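Integron cassette protein (Vibrio cholerae, PDB 3G1J) is of unknown function, a small product of a mobile integron gene cassette whose family is grouped with the SH3-like beta-barrel folds. Local coordinates at residues 76-79 and 85-88; 12-17 and 56-61. All blocks are in the same frame, centred on the assembly; numbering follows the deposited sequence.

Contact 1 of 2, residues 76-79 and 85-88; sequences QMEI and SYFC
Tyr86 meets Glu78 and Ile79 in a buried contact, part hydrogen bond and part CH-pi packing, where the short helix 77-80 faces the residues leading into the last strand, 87-89. The hydroxyl does the polar work: Tyr86 OH donates to Glu78 OE2 over 2.6 Å, a short bond in which the carboxylate offers its anti lone pair. OE2 lies in the ring plane, at the edge, while the carboxylate itself is turned 74° from that plane. With Glu78 CG anti to the backbone N, that carbon comes to 3.3 Å from Tyr86 OH, and a bend at chi2 (66°) then turns the carboxylate so that OE2 meets the hydroxyl. Ile79 takes one face of the same ring. Ile79 CG1 sits 4.0 Å from the centroid of the Tyr86 ring, 16° off its normal, and is 3.8 Å from Tyr86 CZ, displaced toward the hydroxyl end. Across the segments the ring is therefore held in two directions, by the carboxylate at its edge and by the isoleucine on its face. Beyond it, Ile79 packs on Leu69 of strand 63-70, and Tyr86 touches Arg24. Accepting the phenol proton in a short bond is consistent with an ionised Glu78, whose charge the bond would probably help stabilise.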
loop_
_atom_site.group_PDB
_atom_site.type_symbol
_atom_site.label_atom_id
_atom_site.label_comp_id
_atom_site.label_asym_id
_atom_site.label_seq_id
_atom_site.Cartn_x
_atom_site.Cartn_y
_atom_site.Cartn_z
ATOM N N GLN A 76 -3.302 6.268 9.965
ATOM C CA GLN A 76 -2.164 5.805 9.177
ATOM C C GLN A 76 -1.508 6.826 8.244
ATOM O O GLN A 76 -0.836 6.423 7.288
ATOM C CB GLN A 76 -2.504 4.531 8.390
ATOM C CG GLN A 76 -2.810 3.321 9.253
ATOM C CD GLN A 76 -4.251 3.303 9.724
ATOM O OE1 GLN A 76 -5.154 3.666 8.982
ATOM N NE2 GLN A 76 -4.472 2.868 10.962
HETATM N N MSE A 77 -1.690 8.127 8.504
HETATM C CA MSE A 77 -0.950 9.134 7.736
HETATM C C MSE A 77 0.540 8.827 7.834
HETATM O O MSE A 77 1.271 8.976 6.864
HETATM C CB MSE A 77 -1.232 10.576 8.219
HETATM C CG MSE A 77 -0.464 11.703 7.440
HETATM SE SE MSE A 77 -0.906 13.534 8.018
HETATM C CE MSE A 77 -2.331 12.915 9.017
ATOM N N GLU A 78 0.979 8.395 9.015
ATOM C CA GLU A 78 2.381 8.016 9.223
ATOM C C GLU A 78 2.898 7.112 8.107
ATOM O O GLU A 78 4.006 7.304 7.603
ATOM C CB GLU A 78 2.573 7.343 10.591
ATOM C CG GLU A 78 3.751 6.347 10.667
ATOM C CD GLU A 78 5.122 6.995 10.519
ATOM O OE1 GLU A 78 5.226 8.229 10.663
ATOM O OE2 GLU A 78 6.105 6.261 10.267
ATOM N N ILE A 79 2.093 6.135 7.702
ATOM C CA ILE A 79 2.534 5.191 6.683
ATOM C C ILE A 79 2.416 5.793 5.292
ATOM O O ILE A 79 3.367 5.770 4.510
ATOM C CB ILE A 79 1.750 3.863 6.761
ATOM C CG1 ILE A 79 2.081 3.141 8.070
ATOM C CG2 ILE A 79 2.089 2.967 5.581
ATOM C CD1 ILE A 79 0.981 2.215 8.537
ATOM N N SER A 85 9.745 4.535 4.468
ATOM C CA SER A 85 10.067 3.936 5.760
ATOM C C SER A 85 9.550 2.501 5.808
ATOM O O SER A 85 9.972 1.719 6.654
ATOM C CB SER A 85 9.427 4.726 6.910
ATOM O OG SER A 85 10.011 6.011 7.109
ATOM N N TYR A 86 8.630 2.172 4.899
ATOM C CA TYR A 86 7.873 0.921 4.950
ATOM C C TYR A 86 8.135 0.008 3.762
ATOM O O TYR A 86 8.138 -1.217 3.897
ATOM C CB TYR A 86 6.365 1.221 5.105
ATOM C CG TYR A 86 6.122 1.891 6.419
ATOM C CD1 TYR A 86 5.994 1.137 7.573
ATOM C CD2 TYR A 86 6.110 3.284 6.532
ATOM C CE1 TYR A 86 5.838 1.729 8.803
ATOM C CE2 TYR A 86 5.936 3.899 7.766
ATOM C CZ TYR A 86 5.813 3.110 8.905
ATOM O OH TYR A 86 5.634 3.673 10.146
ATOM N N PHE A 87 8.380 0.614 2.606
ATOM C CA PHE A 87 8.611 -0.124 1.382
ATOM C C PHE A 87 9.923 0.283 0.744
ATOM O O PHE A 87 10.224 1.476 0.613
ATOM C CB PHE A 87 7.471 0.132 0.394
ATOM C CG PHE A 87 6.140 -0.376 0.866
ATOM C CD1 PHE A 87 5.827 -1.720 0.752
ATOM C CD2 PHE A 87 5.205 0.488 1.422
ATOM C CE1 PHE A 87 4.599 -2.198 1.181
ATOM C CE2 PHE A 87 3.966 0.015 1.858
ATOM C CZ PHE A 87 3.671 -1.332 1.730
ATOM N N CYS A 88 10.695 -0.717 0.339
ATOM C CA CYS A 88 11.902 -0.479 -0.436
ATOM C C CYS A 88 11.838 -1.240 -1.760
ATOM O O CYS A 88 11.550 -2.448 -1.799
ATOM C CB CYS A 88 13.142 -0.871 0.370
ATOM S SG CYS A 88 14.703 -0.591 -0.508
#

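Contact 2 of 2, residues 12-17 and 56-61; sequences GVLKAG and LFFDKN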
loop_
_atom_site.group_PDB
_atom_site.type_symbol
_atom_site.label_atom_id
_atom_site.label_comp_id
_atom_site.label_asym_id
_atom_site.label_seq_id
_atom_site.Cartn_x
_atom_site.Cartn_y
_atom_site.Cartn_z
ATOM N N GLY A 12 3.559 8.052 -4.759
ATOM C CA GLY A 12 4.860 8.290 -4.166
ATOM C C GLY A 12 5.862 7.320 -4.753
ATOM O O GLY A 12 5.951 7.182 -5.976
ATOM N N VAL A 13 6.596 6.636 -3.881
ATOM C CA VAL A 13 7.634 5.696 -4.284
ATOM C C VAL A 13 7.093 4.433 -4.946
ATOM O O VAL A 13 7.830 3.729 -5.620
ATOM C CB VAL A 13 8.538 5.292 -3.092
ATOM C CG1 VAL A 13 7.825 4.303 -2.170
ATOM C CG2 VAL A 13 9.841 4.704 -3.590
ATOM N N LEU A 14 5.797 4.168 -4.784
ATOM C CA LEU A 14 5.197 2.960 -5.335
ATOM C C LEU A 14 4.817 3.138 -6.806
ATOM O O LEU A 14 4.052 4.026 -7.155
ATOM C CB LEU A 14 3.955 2.548 -4.519
ATOM C CG LEU A 14 4.219 2.236 -3.038
ATOM C CD1 LEU A 14 2.896 1.993 -2.302
ATOM C CD2 LEU A 14 5.165 1.050 -2.861
ATOM N N LYS A 15 5.377 2.284 -7.654
ATOM C CA LYS A 15 5.123 2.309 -9.089
ATOM C C LYS A 15 4.567 0.953 -9.530
ATOM O O LYS A 15 5.149 -0.090 -9.238
ATOM C CB LYS A 15 6.436 2.584 -9.831
ATOM C CG LYS A 15 6.273 2.900 -11.309
ATOM C CD LYS A 15 7.625 2.922 -12.020
ATOM C CE LYS A 15 7.542 3.595 -13.386
ATOM N NZ LYS A 15 7.544 5.083 -13.273
ATOM N N ALA A 16 3.447 0.960 -10.243
ATOM C CA ALA A 16 2.819 -0.289 -10.666
ATOM C C ALA A 16 3.758 -1.185 -11.468
ATOM O O ALA A 16 4.446 -0.727 -12.390
ATOM C CB ALA A 16 1.552 -0.004 -11.450
ATOM N N GLY A 17 3.785 -2.465 -11.115
ATOM C CA GLY A 17 4.629 -3.428 -11.793
ATOM C C GLY A 17 5.972 -3.659 -11.127
ATOM O O GLY A 17 6.670 -4.623 -11.446
ATOM N N LEU A 56 -3.906 0.674 -1.234
ATOM C CA LEU A 56 -2.722 0.289 -1.982
ATOM C C LEU A 56 -2.858 -1.183 -2.352
ATOM O O LEU A 56 -2.853 -2.044 -1.482
ATOM C CB LEU A 56 -1.460 0.515 -1.144
ATOM C CG LEU A 56 -1.206 1.914 -0.575
ATOM C CD1 LEU A 56 0.090 1.935 0.261
ATOM C CD2 LEU A 56 -1.195 2.988 -1.670
ATOM N N PHE A 57 -3.004 -1.471 -3.645
ATOM C CA PHE A 57 -3.168 -2.849 -4.095
ATOM C C PHE A 57 -1.839 -3.489 -4.484
ATOM O O PHE A 57 -1.038 -2.910 -5.217
ATOM C CB PHE A 57 -4.139 -2.923 -5.275
ATOM C CG PHE A 57 -5.542 -2.530 -4.927
ATOM C CD1 PHE A 57 -5.950 -1.210 -5.036
ATOM C CD2 PHE A 57 -6.452 -3.481 -4.487
ATOM C CE1 PHE A 57 -7.250 -0.842 -4.720
ATOM C CE2 PHE A 57 -7.759 -3.128 -4.169
ATOM C CZ PHE A 57 -8.157 -1.809 -4.283
ATOM N N PHE A 58 -1.617 -4.701 -3.992
ATOM C CA PHE A 58 -0.371 -5.402 -4.232
ATOM C C PHE A 58 -0.687 -6.832 -4.633
ATOM O O PHE A 58 -1.726 -7.373 -4.263
ATOM C CB PHE A 58 0.491 -5.456 -2.961
ATOM C CG PHE A 58 1.200 -4.161 -2.619
ATOM C CD1 PHE A 58 0.574 -3.199 -1.838
ATOM C CD2 PHE A 58 2.510 -3.932 -3.032
ATOM C CE1 PHE A 58 1.218 -2.004 -1.511
ATOM C CE2 PHE A 58 3.164 -2.740 -2.700
ATOM C CZ PHE A 58 2.513 -1.779 -1.933
ATOM N N ASP A 59 0.220 -7.446 -5.379
ATOM C CA ASP A 59 0.190 -8.896 -5.539
ATOM C C ASP A 59 1.168 -9.516 -4.550
ATOM O O ASP A 59 2.308 -9.070 -4.447
ATOM C CB ASP A 59 0.574 -9.301 -6.964
ATOM C CG ASP A 59 0.632 -10.806 -7.144
ATOM O OD1 ASP A 59 -0.369 -11.388 -7.616
ATOM O OD2 ASP A 59 1.676 -11.412 -6.816
ATOM N N LYS A 60 0.715 -10.529 -3.817
ATOM C CA LYS A 60 1.608 -11.316 -2.970
ATOM C C LYS A 60 1.435 -12.795 -3.282
ATOM O O LYS A 60 0.375 -13.365 -3.025
ATOM C CB LYS A 60 1.350 -11.064 -1.482
ATOM C CG LYS A 60 2.108 -12.033 -0.583
ATOM C CD LYS A 60 2.308 -11.483 0.816
ATOM C CE LYS A 60 3.234 -12.387 1.617
ATOM N NZ LYS A 60 4.454 -12.751 0.841
ATOM N N ASN A 61 2.485 -13.415 -3.817
ATOM C CA ASN A 61 2.428 -14.813 -4.249
ATOM C C ASN A 61 1.173 -15.123 -5.054
ATOM O O ASN A 61 0.568 -16.183 -4.894
ATOM C CB ASN A 61 2.529 -15.774 -3.062
ATOM C CG ASN A 61 3.852 -15.658 -2.331
ATOM O OD1 ASN A 61 4.811 -15.091 -2.849
ATOM N ND2 ASN A 61 3.903 -16.180 -1.116
#
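Leu14 carries its half of this apolar contact alone, laying its two methyls against Leu56 and Phe58 of strand 53-60. The backbones stay well apart, with 9.0 Å between the CA atoms of Leu14 and Leu56, so the side chains span the gap. CD1 of Leu14 is shared: it meets Leu56 CD1 at 3.8 Å and Phe58 CZ at the same 3.8 Å. The second methyl, Leu14 CD2, adds a looser approach to Phe58 CZ at 4.0 Å. In each leucine chi2 sets CD1 anti to CA (174° in Leu14, 179° in Leu56), which makes CD1 the outermost methyl, and it is these two CD1 atoms that meet as the side chains cross at about a right angle. Phe58 reaches the leucine with the far end of its ring, CG lying anti to the carbonyl carbon, and its side chain too crosses that of Leu14 at about a right angle. Leu56 and Phe58, two residues apart, present their side chains on the same side of the strand. Phe42 of strand 39-48 touches both Leu14 and Phe58. Such a cluster, with an N-terminal segment laid over one side of the five-stranded antiparallel sheet, is consistent with the hydrophobic core of a small SH3-like barrel.

In the fold
From the N terminus, the chain first lays down 12-17, then runs through strands 19-22 and 39-48 before 56-61 returns to it, so contact 2 closes a loop with 38 residues between its segments. Contact 1 opens only afterwards and spans just five intervening residues; the two lie in series and neither nest nor cross. Contact 2 ties the N-terminal segment to strand 53-60, inside the five-stranded sheet, whereas contact 1 fastens helix 77-80 to the approach of edge strand 87-89. Their centres are 13 Å apart, yet Phe87 CE1 lies 3.8 Å from Phe58 CZ, and Phe87 CB 4.1 Å from Leu14 CD2. Phe87, next to Tyr86 in the chain, thereby brings the last strand onto the apolar cluster of contact 2.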